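Local coordinates for nuclease-like protein (Chaetomium thermophilum, PDB 6GRB) that probably acts as a structure-selective nuclease of the GEN1 type, cutting 5'-flaps and resolving four-way (Holliday) DNA junctions with the help of bound metal ions, at residues Glu120-Cys125 with Val137-Val142; Val65-Leu70 with Pro74-Asp79; Gln131-Ala136 with Ala286-Leu291. All blocks are in the same frame, centred on the assembly; numbering follows the deposited sequence.

Contact 1 (Glu120-Cys125 with Val137-Val142); sequences EAEAEC and VLSEDV. With nucleotides of chain B.
Cys125 and Val137 form the tightly packed part of this contact. Cys125 CB lies 3.7 Å from Val137 CG1. The other methyl, Val137 CG2, reaches the backbone and sits 3.5 Å from Cys125 O. With CG1 anti to the backbone N (chi1 171°), the fork of Val137 straddles Cys125, one methyl on the side chain and one on the carbonyl. The other half is looser. Here Glu122 CG stands 4.1 Å from Ser139 OG, and the Glu122 chain bends at chi2 (86°). Glu122 and Glu140 both belong to the metal-binding site. Their OE2 atoms are 4.8 Å apart, a closeness of acidic groups that a cation would probably ease. The nearest atom of the Glu122 side chain lies about 2 Å from a magnesium ion. Asp141, with Asp143, is a magnesium ligand, and Asp141 CB is 3.3 Å from OP1 of DA3 of chain B. The contact thus passes from a small apolar patch to the metal site. It sits in a beta-alpha-beta crossover: helix 121-130 leads from strand 113-116 to the parallel strand 136-138, passing over 73-78 and 34-37, which lie between the two. Cys125 also touches Val77 and Ala36 of these middle strands.

Contact 2 (Val65-Leu70 with Pro74-Asp79); sequences VRLLSL and PIFVFD
Leu67 meets Pro74 and Phe76 inside a beta-alpha-beta arrangement of the mixed beta-sheet. Helix 55-70 lies between the parallel neighbours 34-37 and 73-78 in the chain, and a short turn leads from it into strand 73-78. This is part of the XPG N-terminal region, which has the PIN-type fold.

The apolar contacts all run through one methyl. Leu67 CD1 lies 3.8 Å from Phe76 CZ, at the far end of the ring, and approaches it obliquely. The same methyl is 4.1 Å from Pro74 CB. Leu67 and Phe76 point at one another from helix and strand, whereas Leu67 and Pro74 run alongside in opposite senses. The Leu67 branch stands anti to the carbonyl carbon (chi1 -68°), and this sends CD1 from the helix towards the strand. All three residues are buried.

Aromatic packing extends the patch. The Phe76 ring meets that of Phe64, one helical turn before Leu67, with the planes at about 45°. Leu67 and Phe76 also touch Ile37 of strand 34-37.

The polar interactions stay within the helix. Val65 O accepts from Ser69 N at 3.1 Å. It also accepts from Ser69 OG, which lies 3.0 Å from Val65 O, and the two donors arrive from opposite faces of the carbonyl plane.

Contact 3 (Gln131-Ala136 with Ala286-Leu291); sequences QGIVDA and ATIERL
The torsions of Ile133 bring its longer branch to Ile288: CG1 is anti to the carbonyl carbon (chi1 -50°), and a second bend at chi2 (-65°) carries CD1 towards the helix. CD1 then lies 4.0 Å from Ile288 CG2 and 3.8 Å from Ile288 O. The same chi1 sets CG2 anti to the backbone N, where it faces Leu291. Leu291 CB, one turn further along than Ile288, is 4.1 Å from both Ile133 CG2 and Ile133 CD1. Ile133 runs obliquely to the Ile288 side chain and at about a right angle to that of Leu291. Ile288 CG2 has a second neighbour, Gln131 CB, at 4.1 Å. One methyl of helix 285-294 thus touches residues on both sides of Gly132. The three aliphatic side chains are buried, and Gln131 lies at the border of the patch. Leu128 of helix 121-130 touches both Ile288 and Leu291 and extends the apolar patch, and Phe295 packs on Ile133. Nearby, Arg292 NH1 donates a hydrogen bond to Gln131 O. Gly132, with its positive phi (86°), closes helix 121-130. The arrangement is a Schellman motif at a helix C-terminus, followed by an isoleucine that packs against a second helix.

Overall arrangement
Contacts 1 and 2 both reach the mixed beta-sheet, their centres 14 Å apart. They meet where Asp79 OD2 accepts a hydrogen bond from Ala121 N at 3.0 Å, at the start of helix 121-130. Asp79 OD2 also lies 3.7 Å from Glu122 OE2, like charges close together, which ties contact 2 to the metal site. Contact 3 starts just past the end of that helix; its first segment, 131-136, runs directly into 137-142 of contact 1. It touches contact 2 through Val134 CG1, 3.5 Å from Ile75 CG2. Contact 1 alone carries metal-binding residues. The nearest atoms of contacts 2 and 3 lie about 10 Å and 15 Å from the DNA.

Contact 1 (Glu120-Cys125 with Val137-Val142)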
loop_
_atom_site.group_PDB
_atom_site.type_symbol
_atom_site.label_atom_id
_atom_site.label_comp_id
_atom_site.label_asym_id
_atom_site.label_seq_id
_atom_site.Cartn_x
_atom_site.Cartn_y
_atom_site.Cartn_z
ATOM N N GLU A 120 10.304 11.319 7.182
ATOM C CA GLU A 120 10.088 10.458 6.028
ATOM C C GLU A 120 8.807 9.658 6.157
ATOM O O GLU A 120 8.555 9.024 7.186
ATOM C CB GLU A 120 11.257 9.514 5.845
ATOM C CG GLU A 120 12.478 10.269 5.468
ATOM C CD GLU A 120 13.643 9.360 5.357
ATOM O OE1 GLU A 120 13.468 8.194 5.776
ATOM O OE2 GLU A 120 14.696 9.796 4.829
ATOM N N ALA A 121 8.019 9.661 5.077
ATOM C CA ALA A 121 6.764 8.916 5.057
ATOM C C ALA A 121 6.996 7.416 5.209
ATOM O O ALA A 121 6.234 6.747 5.911
ATOM C CB ALA A 121 5.991 9.227 3.777
ATOM N N GLU A 122 8.059 6.873 4.586
ATOM C CA GLU A 122 8.328 5.431 4.674
ATOM C C GLU A 122 8.567 5.007 6.113
ATOM O O GLU A 122 8.116 3.932 6.538
ATOM C CB GLU A 122 9.535 5.019 3.827
ATOM C CG GLU A 122 9.651 5.727 2.489
ATOM C CD GLU A 122 10.384 7.070 2.576
ATOM O OE1 GLU A 122 11.579 7.051 2.998
ATOM O OE2 GLU A 122 9.772 8.130 2.224
ATOM N N ALA A 123 9.326 5.812 6.866
ATOM C CA ALA A 123 9.566 5.476 8.262
ATOM C C ALA A 123 8.276 5.523 9.054
ATOM O O ALA A 123 8.091 4.723 9.974
ATOM C CB ALA A 123 10.603 6.408 8.876
ATOM N N GLU A 124 7.361 6.419 8.685
ATOM C CA GLU A 124 6.148 6.589 9.472
ATOM C C GLU A 124 5.127 5.505 9.152
ATOM O O GLU A 124 4.511 4.954 10.078
ATOM C CB GLU A 124 5.577 7.976 9.251
ATOM C CG GLU A 124 4.208 8.160 9.784
ATOM C CD GLU A 124 4.205 8.661 11.216
ATOM O OE1 GLU A 124 3.104 8.976 11.742
ATOM O OE2 GLU A 124 5.300 8.749 11.814
ATOM N N CYS A 125 4.965 5.170 7.858
ATOM C CA CYS A 125 4.155 4.018 7.470
ATOM C C CYS A 125 4.559 2.778 8.264
ATOM O O CYS A 125 3.712 2.097 8.861
ATOM C CB CYS A 125 4.291 3.738 5.973
ATOM S SG CYS A 125 3.544 4.955 4.860
ATOM N N VAL A 137 1.981 -2.164 4.631
ATOM C CA VAL A 137 2.509 -0.923 4.086
ATOM C C VAL A 137 2.614 -1.086 2.581
ATOM O O VAL A 137 3.137 -2.093 2.106
ATOM C CB VAL A 137 3.872 -0.575 4.724
ATOM C CG1 VAL A 137 4.534 0.587 4.009
ATOM C CG2 VAL A 137 3.684 -0.251 6.213
ATOM N N LEU A 138 2.086 -0.116 1.842
ATOM C CA LEU A 138 2.303 0.037 0.406
ATOM C C LEU A 138 3.263 1.207 0.196
ATOM O O LEU A 138 2.897 2.374 0.427
ATOM C CB LEU A 138 0.988 0.260 -0.333
ATOM C CG LEU A 138 1.064 0.394 -1.859
ATOM C CD1 LEU A 138 1.749 -0.767 -2.545
ATOM C CD2 LEU A 138 -0.354 0.546 -2.380
ATOM N N SER A 139 4.493 0.889 -0.225
ATOM C CA SER A 139 5.541 1.870 -0.483
ATOM C C SER A 139 6.214 1.567 -1.823
ATOM O O SER A 139 5.856 0.625 -2.532
ATOM C CB SER A 139 6.594 1.889 0.635
ATOM O OG SER A 139 7.608 2.870 0.384
ATOM N N GLU A 140 7.215 2.379 -2.164
ATOM C CA GLU A 140 7.893 2.218 -3.440
ATOM C C GLU A 140 8.978 1.153 -3.404
ATOM O O GLU A 140 9.428 0.729 -4.468
ATOM C CB GLU A 140 8.485 3.558 -3.903
ATOM C CG GLU A 140 9.277 4.307 -2.830
ATOM C CD GLU A 140 9.546 5.777 -3.186
ATOM O OE1 GLU A 140 9.227 6.212 -4.332
ATOM O OE2 GLU A 140 10.092 6.489 -2.299
ATOM N N ASP A 141 9.393 0.697 -2.226
ATOM C CA ASP A 141 10.486 -0.267 -2.126
ATOM C C ASP A 141 10.463 -0.875 -0.726
ATOM O O ASP A 141 9.521 -0.660 0.044
ATOM C CB ASP A 141 11.832 0.394 -2.464
ATOM C CG ASP A 141 12.181 1.556 -1.545
ATOM O OD1 ASP A 141 11.787 1.556 -0.365
ATOM O OD2 ASP A 141 12.876 2.479 -2.010
ATOM N N VAL A 142 11.514 -1.612 -0.378
ATOM C CA VAL A 142 11.561 -2.308 0.903
ATOM C C VAL A 142 12.420 -1.564 1.937
ATOM O O VAL A 142 12.806 -2.156 2.937
ATOM C CB VAL A 142 12.018 -3.771 0.750
ATOM C CG1 VAL A 142 11.085 -4.560 -0.196
ATOM C CG2 VAL A 142 13.470 -3.853 0.283
ATOM P P DA B 3 13.238 -0.560 -5.792
ATOM O OP1 DA B 3 12.124 -1.390 -5.278
ATOM O OP2 DA B 3 14.493 -0.473 -4.989
ATOM O "O5'" DA B 3 13.603 -1.053 -7.284
ATOM C "C5'" DA B 3 12.566 -1.231 -8.235
ATOM C "C4'" DA B 3 13.089 -1.860 -9.511
ATOM O "O4'" DA B 3 13.447 -0.818 -10.463
ATOM C "C3'" DA B 3 14.310 -2.773 -9.353
ATOM O "O3'" DA B 3 14.036 -4.037 -9.979
ATOM C "C2'" DA B 3 15.449 -2.006 -10.052
ATOM C "C1'" DA B 3 14.714 -1.094 -11.033
ATOM N N9 DA B 3 15.395 0.182 -11.268
ATOM C C8 DA B 3 16.036 0.956 -10.340
ATOM N N7 DA B 3 16.550 2.055 -10.831
ATOM C C5 DA B 3 16.220 2.007 -12.181
ATOM C C6 DA B 3 16.475 2.883 -13.262
ATOM N N6 DA B 3 17.153 4.029 -13.139
ATOM N N1 DA B 3 16.000 2.531 -14.473
ATOM C C2 DA B 3 15.328 1.383 -14.596
ATOM N N3 DA B 3 15.027 0.483 -13.663
ATOM C C4 DA B 3 15.503 0.859 -12.466
ATOM P P DG B 2 14.719 6.215 -5.030
ATOM O OP1 DG B 2 14.185 6.346 -3.649
ATOM O OP2 DG B 2 16.167 6.006 -5.263
ATOM O "O5'" DG B 2 14.017 4.972 -5.747
ATOM C "C5'" DG B 2 12.823 4.435 -5.217
ATOM C "C4'" DG B 2 12.377 3.249 -6.035
ATOM O "O4'" DG B 2 12.236 3.646 -7.424
ATOM C "C3'" DG B 2 13.334 2.067 -6.029
ATOM O "O3'" DG B 2 12.571 0.885 -6.029
ATOM C "C2'" DG B 2 14.116 2.244 -7.337
ATOM C "C1'" DG B 2 13.056 2.841 -8.248
ATOM N N9 DG B 2 13.581 3.682 -9.331
ATOM C C8 DG B 2 14.425 4.767 -9.211
ATOM N N7 DG B 2 14.710 5.338 -10.355
ATOM C C5 DG B 2 14.002 4.597 -11.291
ATOM C C6 DG B 2 13.917 4.755 -12.686
ATOM O O6 DG B 2 14.465 5.609 -13.390
ATOM N N1 DG B 2 13.089 3.789 -13.267
ATOM C C2 DG B 2 12.418 2.801 -12.578
ATOM N N2 DG B 2 11.670 1.966 -13.313
ATOM N N3 DG B 2 12.484 2.645 -11.260
ATOM C C4 DG B 2 13.292 3.578 -10.682
#

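Contact 2 (Val65-Leu70 with Pro74-Asp79)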
loop_
_atom_site.group_PDB
_atom_site.type_symbol
_atom_site.label_atom_id
_atom_site.label_comp_id
_atom_site.label_asym_id
_atom_site.label_seq_id
_atom_site.Cartn_x
_atom_site.Cartn_y
_atom_site.Cartn_z
ATOM N N VAL A 65 -11.320 4.841 -6.415
ATOM C CA VAL A 65 -12.498 4.020 -6.697
ATOM C C VAL A 65 -12.139 2.541 -6.619
ATOM O O VAL A 65 -12.913 1.720 -6.095
ATOM C CB VAL A 65 -13.098 4.376 -8.074
ATOM C CG1 VAL A 65 -14.407 3.601 -8.334
ATOM C CG2 VAL A 65 -13.324 5.873 -8.211
ATOM N N ARG A 66 -10.959 2.173 -7.117
ATOM C CA ARG A 66 -10.526 0.789 -6.996
ATOM C C ARG A 66 -10.386 0.384 -5.529
ATOM O O ARG A 66 -10.803 -0.715 -5.142
ATOM C CB ARG A 66 -9.221 0.563 -7.766
ATOM C CG ARG A 66 -8.870 -0.919 -7.907
ATOM C CD ARG A 66 -7.808 -1.180 -8.975
ATOM N NE ARG A 66 -8.251 -0.796 -10.318
ATOM C CZ ARG A 66 -8.883 -1.597 -11.183
ATOM N NH1 ARG A 66 -9.151 -2.863 -10.868
ATOM N NH2 ARG A 66 -9.244 -1.130 -12.379
ATOM N N LEU A 67 -9.841 1.275 -4.686
ATOM C CA LEU A 67 -9.767 0.974 -3.257
ATOM C C LEU A 67 -11.148 0.902 -2.616
ATOM O O LEU A 67 -11.336 0.176 -1.636
ATOM C CB LEU A 67 -8.913 2.012 -2.526
ATOM C CG LEU A 67 -7.403 2.065 -2.803
ATOM C CD1 LEU A 67 -6.769 3.261 -2.069
ATOM C CD2 LEU A 67 -6.695 0.718 -2.464
ATOM N N LEU A 68 -12.110 1.679 -3.121
ATOM C CA LEU A 68 -13.483 1.552 -2.642
ATOM C C LEU A 68 -14.002 0.139 -2.848
ATOM O O LEU A 68 -14.638 -0.429 -1.955
ATOM C CB LEU A 68 -14.393 2.551 -3.347
ATOM C CG LEU A 68 -14.530 3.930 -2.708
ATOM C CD1 LEU A 68 -15.783 4.591 -3.286
ATOM C CD2 LEU A 68 -14.581 3.886 -1.159
ATOM N N SER A 69 -13.712 -0.457 -4.013
ATOM C CA SER A 69 -14.297 -1.741 -4.392
ATOM C C SER A 69 -13.563 -2.920 -3.794
ATOM O O SER A 69 -14.135 -4.016 -3.723
ATOM C CB SER A 69 -14.306 -1.881 -5.909
ATOM O OG SER A 69 -14.779 -0.663 -6.464
ATOM N N LEU A 70 -12.298 -2.735 -3.413
ATOM C CA LEU A 70 -11.590 -3.732 -2.625
ATOM C C LEU A 70 -12.018 -3.720 -1.159
ATOM O O LEU A 70 -11.728 -4.673 -0.438
ATOM C CB LEU A 70 -10.071 -3.517 -2.753
ATOM C CG LEU A 70 -9.481 -3.526 -4.176
ATOM C CD1 LEU A 70 -8.093 -2.967 -4.200
ATOM C CD2 LEU A 70 -9.477 -4.931 -4.749
ATOM N N PRO A 74 -7.759 2.911 3.727
ATOM C CA PRO A 74 -6.411 3.427 3.469
ATOM C C PRO A 74 -6.080 4.656 4.290
ATOM O O PRO A 74 -6.886 5.577 4.433
ATOM C CB PRO A 74 -6.490 3.810 1.990
ATOM C CG PRO A 74 -7.898 4.309 1.852
ATOM C CD PRO A 74 -8.760 3.509 2.823
ATOM N N ILE A 75 -4.852 4.696 4.797
ATOM C CA ILE A 75 -4.300 5.935 5.349
ATOM C C ILE A 75 -3.120 6.348 4.469
ATOM O O ILE A 75 -2.144 5.597 4.313
ATOM C CB ILE A 75 -3.934 5.815 6.843
ATOM C CG1 ILE A 75 -3.395 7.141 7.371
ATOM C CG2 ILE A 75 -2.941 4.719 7.103
ATOM C CD1 ILE A 75 -3.543 7.314 8.883
ATOM N N PHE A 76 -3.244 7.524 3.847
ATOM C CA PHE A 76 -2.259 8.035 2.901
ATOM C C PHE A 76 -1.254 8.913 3.636
ATOM O O PHE A 76 -1.645 9.906 4.243
ATOM C CB PHE A 76 -2.950 8.837 1.802
ATOM C CG PHE A 76 -3.834 8.016 0.930
ATOM C CD1 PHE A 76 -3.350 7.475 -0.237
ATOM C CD2 PHE A 76 -5.161 7.806 1.269
ATOM C CE1 PHE A 76 -4.171 6.721 -1.052
ATOM C CE2 PHE A 76 -5.982 7.076 0.469
ATOM C CZ PHE A 76 -5.488 6.520 -0.688
ATOM N N VAL A 77 0.033 8.582 3.559
ATOM C CA VAL A 77 1.039 9.237 4.394
ATOM C C VAL A 77 1.889 10.184 3.540
ATOM O O VAL A 77 2.438 9.783 2.512
ATOM C CB VAL A 77 1.908 8.203 5.136
ATOM C CG1 VAL A 77 2.885 8.910 6.131
ATOM C CG2 VAL A 77 1.013 7.164 5.840
ATOM N N PHE A 78 2.004 11.427 3.986
ATOM C CA PHE A 78 2.728 12.505 3.326
ATOM C C PHE A 78 4.020 12.779 4.084
ATOM O O PHE A 78 4.053 12.700 5.315
ATOM C CB PHE A 78 1.865 13.795 3.256
ATOM C CG PHE A 78 0.638 13.668 2.366
ATOM C CD1 PHE A 78 -0.488 12.951 2.799
ATOM C CD2 PHE A 78 0.625 14.236 1.100
ATOM C CE1 PHE A 78 -1.607 12.806 1.981
ATOM C CE2 PHE A 78 -0.474 14.105 0.266
ATOM C CZ PHE A 78 -1.606 13.383 0.692
ATOM N N ASP A 79 5.075 13.106 3.343
ATOM C CA ASP A 79 6.367 13.371 3.955
ATOM C C ASP A 79 6.319 14.658 4.768
ATOM O O ASP A 79 5.519 15.556 4.509
ATOM C CB ASP A 79 7.459 13.471 2.894
ATOM C CG ASP A 79 7.955 12.120 2.442
ATOM O OD1 ASP A 79 7.311 11.531 1.542
ATOM O OD2 ASP A 79 8.987 11.634 2.966
#

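Contact 3 (Gln131-Ala136 with Ala286-Leu291)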
loop_
_atom_site.group_PDB
_atom_site.type_symbol
_atom_site.label_atom_id
_atom_site.label_comp_id
_atom_site.label_asym_id
_atom_site.label_seq_id
_atom_site.Cartn_x
_atom_site.Cartn_y
_atom_site.Cartn_z
ATOM N N GLN A 131 2.948 -0.377 15.369
ATOM C CA GLN A 131 2.015 0.047 16.411
ATOM C C GLN A 131 0.591 -0.479 16.205
ATOM O O GLN A 131 -0.277 -0.248 17.051
ATOM C CB GLN A 131 1.991 1.573 16.492
ATOM C CG GLN A 131 3.307 2.145 16.969
ATOM C CD GLN A 131 3.623 1.691 18.389
ATOM O OE1 GLN A 131 2.753 1.708 19.257
ATOM N NE2 GLN A 131 4.848 1.249 18.618
ATOM N N GLY A 132 0.312 -1.164 15.109
ATOM C CA GLY A 132 -1.005 -1.745 14.935
ATOM C C GLY A 132 -2.045 -0.827 14.332
ATOM O O GLY A 132 -3.210 -1.228 14.228
ATOM N N ILE A 133 -1.661 0.390 13.929
ATOM C CA ILE A 133 -2.593 1.289 13.261
ATOM C C ILE A 133 -3.017 0.714 11.907
ATOM O O ILE A 133 -4.159 0.900 11.474
ATOM C CB ILE A 133 -1.954 2.684 13.124
ATOM C CG1 ILE A 133 -1.401 3.147 14.467
ATOM C CG2 ILE A 133 -2.956 3.704 12.604
ATOM C CD1 ILE A 133 -2.476 3.367 15.520
ATOM N N VAL A 134 -2.104 0.017 11.215
ATOM C CA VAL A 134 -2.368 -0.563 9.902
ATOM C C VAL A 134 -1.786 -1.971 9.847
ATOM O O VAL A 134 -0.929 -2.342 10.647
ATOM C CB VAL A 134 -1.799 0.266 8.713
ATOM C CG1 VAL A 134 -2.359 1.667 8.714
ATOM C CG2 VAL A 134 -0.252 0.253 8.698
ATOM N N ASP A 135 -2.257 -2.752 8.871
ATOM C CA ASP A 135 -1.881 -4.164 8.748
ATOM C C ASP A 135 -0.777 -4.405 7.731
ATOM O O ASP A 135 -0.107 -5.437 7.805
ATOM C CB ASP A 135 -3.090 -5.033 8.358
ATOM C CG ASP A 135 -4.348 -4.720 9.175
ATOM O OD1 ASP A 135 -4.354 -4.910 10.424
ATOM O OD2 ASP A 135 -5.338 -4.274 8.544
ATOM N N ALA A 136 -0.583 -3.485 6.790
ATOM C CA ALA A 136 0.444 -3.619 5.766
ATOM C C ALA A 136 0.819 -2.232 5.260
ATOM O O ALA A 136 0.076 -1.258 5.413
ATOM C CB ALA A 136 -0.021 -4.503 4.604
ATOM N N ALA A 286 1.461 10.484 21.598
ATOM C CA ALA A 286 0.095 10.990 21.646
ATOM C C ALA A 286 -0.549 10.986 20.268
ATOM O O ALA A 286 -1.772 10.843 20.159
ATOM C CB ALA A 286 0.067 12.403 22.249
ATOM N N THR A 287 0.248 11.140 19.202
ATOM C CA THR A 287 -0.331 11.088 17.863
ATOM C C THR A 287 -0.749 9.666 17.500
ATOM O O THR A 287 -1.810 9.458 16.895
ATOM C CB THR A 287 0.652 11.664 16.840
ATOM O OG1 THR A 287 0.763 13.083 17.042
ATOM C CG2 THR A 287 0.170 11.430 15.441
ATOM N N ILE A 288 0.056 8.670 17.882
ATOM C CA ILE A 288 -0.347 7.280 17.672
ATOM C C ILE A 288 -1.647 6.981 18.405
ATOM O O ILE A 288 -2.535 6.321 17.861
ATOM C CB ILE A 288 0.762 6.311 18.106
ATOM C CG1 ILE A 288 2.015 6.514 17.245
ATOM C CG2 ILE A 288 0.232 4.883 18.045
ATOM C CD1 ILE A 288 1.744 6.465 15.759
ATOM N N GLU A 289 -1.806 7.490 19.629
ATOM C CA GLU A 289 -3.057 7.242 20.335
ATOM C C GLU A 289 -4.226 7.955 19.666
ATOM O O GLU A 289 -5.323 7.385 19.558
ATOM C CB GLU A 289 -2.930 7.633 21.810
ATOM C CG GLU A 289 -2.793 6.423 22.737
ATOM C CD GLU A 289 -3.986 5.465 22.606
ATOM O OE1 GLU A 289 -5.023 5.674 23.301
ATOM O OE2 GLU A 289 -3.908 4.521 21.773
ATOM N N ARG A 290 -4.018 9.189 19.191
ATOM C CA ARG A 290 -5.044 9.845 18.379
ATOM C C ARG A 290 -5.472 8.953 17.214
ATOM O O ARG A 290 -6.667 8.712 17.002
ATOM C CB ARG A 290 -4.528 11.195 17.866
ATOM C CG ARG A 290 -5.581 12.053 17.151
ATOM C CD ARG A 290 -5.094 13.483 16.898
ATOM N NE ARG A 290 -3.939 13.487 15.998
ATOM C CZ ARG A 290 -3.987 13.109 14.713
ATOM N NH1 ARG A 290 -5.140 12.700 14.157
ATOM N NH2 ARG A 290 -2.878 13.140 13.972
ATOM N N LEU A 291 -4.500 8.433 16.459
ATOM C CA LEU A 291 -4.831 7.583 15.318
ATOM C C LEU A 291 -5.585 6.330 15.744
ATOM O O LEU A 291 -6.436 5.826 14.998
ATOM C CB LEU A 291 -3.557 7.202 14.565
ATOM C CG LEU A 291 -2.808 8.391 13.948
ATOM C CD1 LEU A 291 -1.559 7.931 13.181
ATOM C CD2 LEU A 291 -3.751 9.177 13.068
#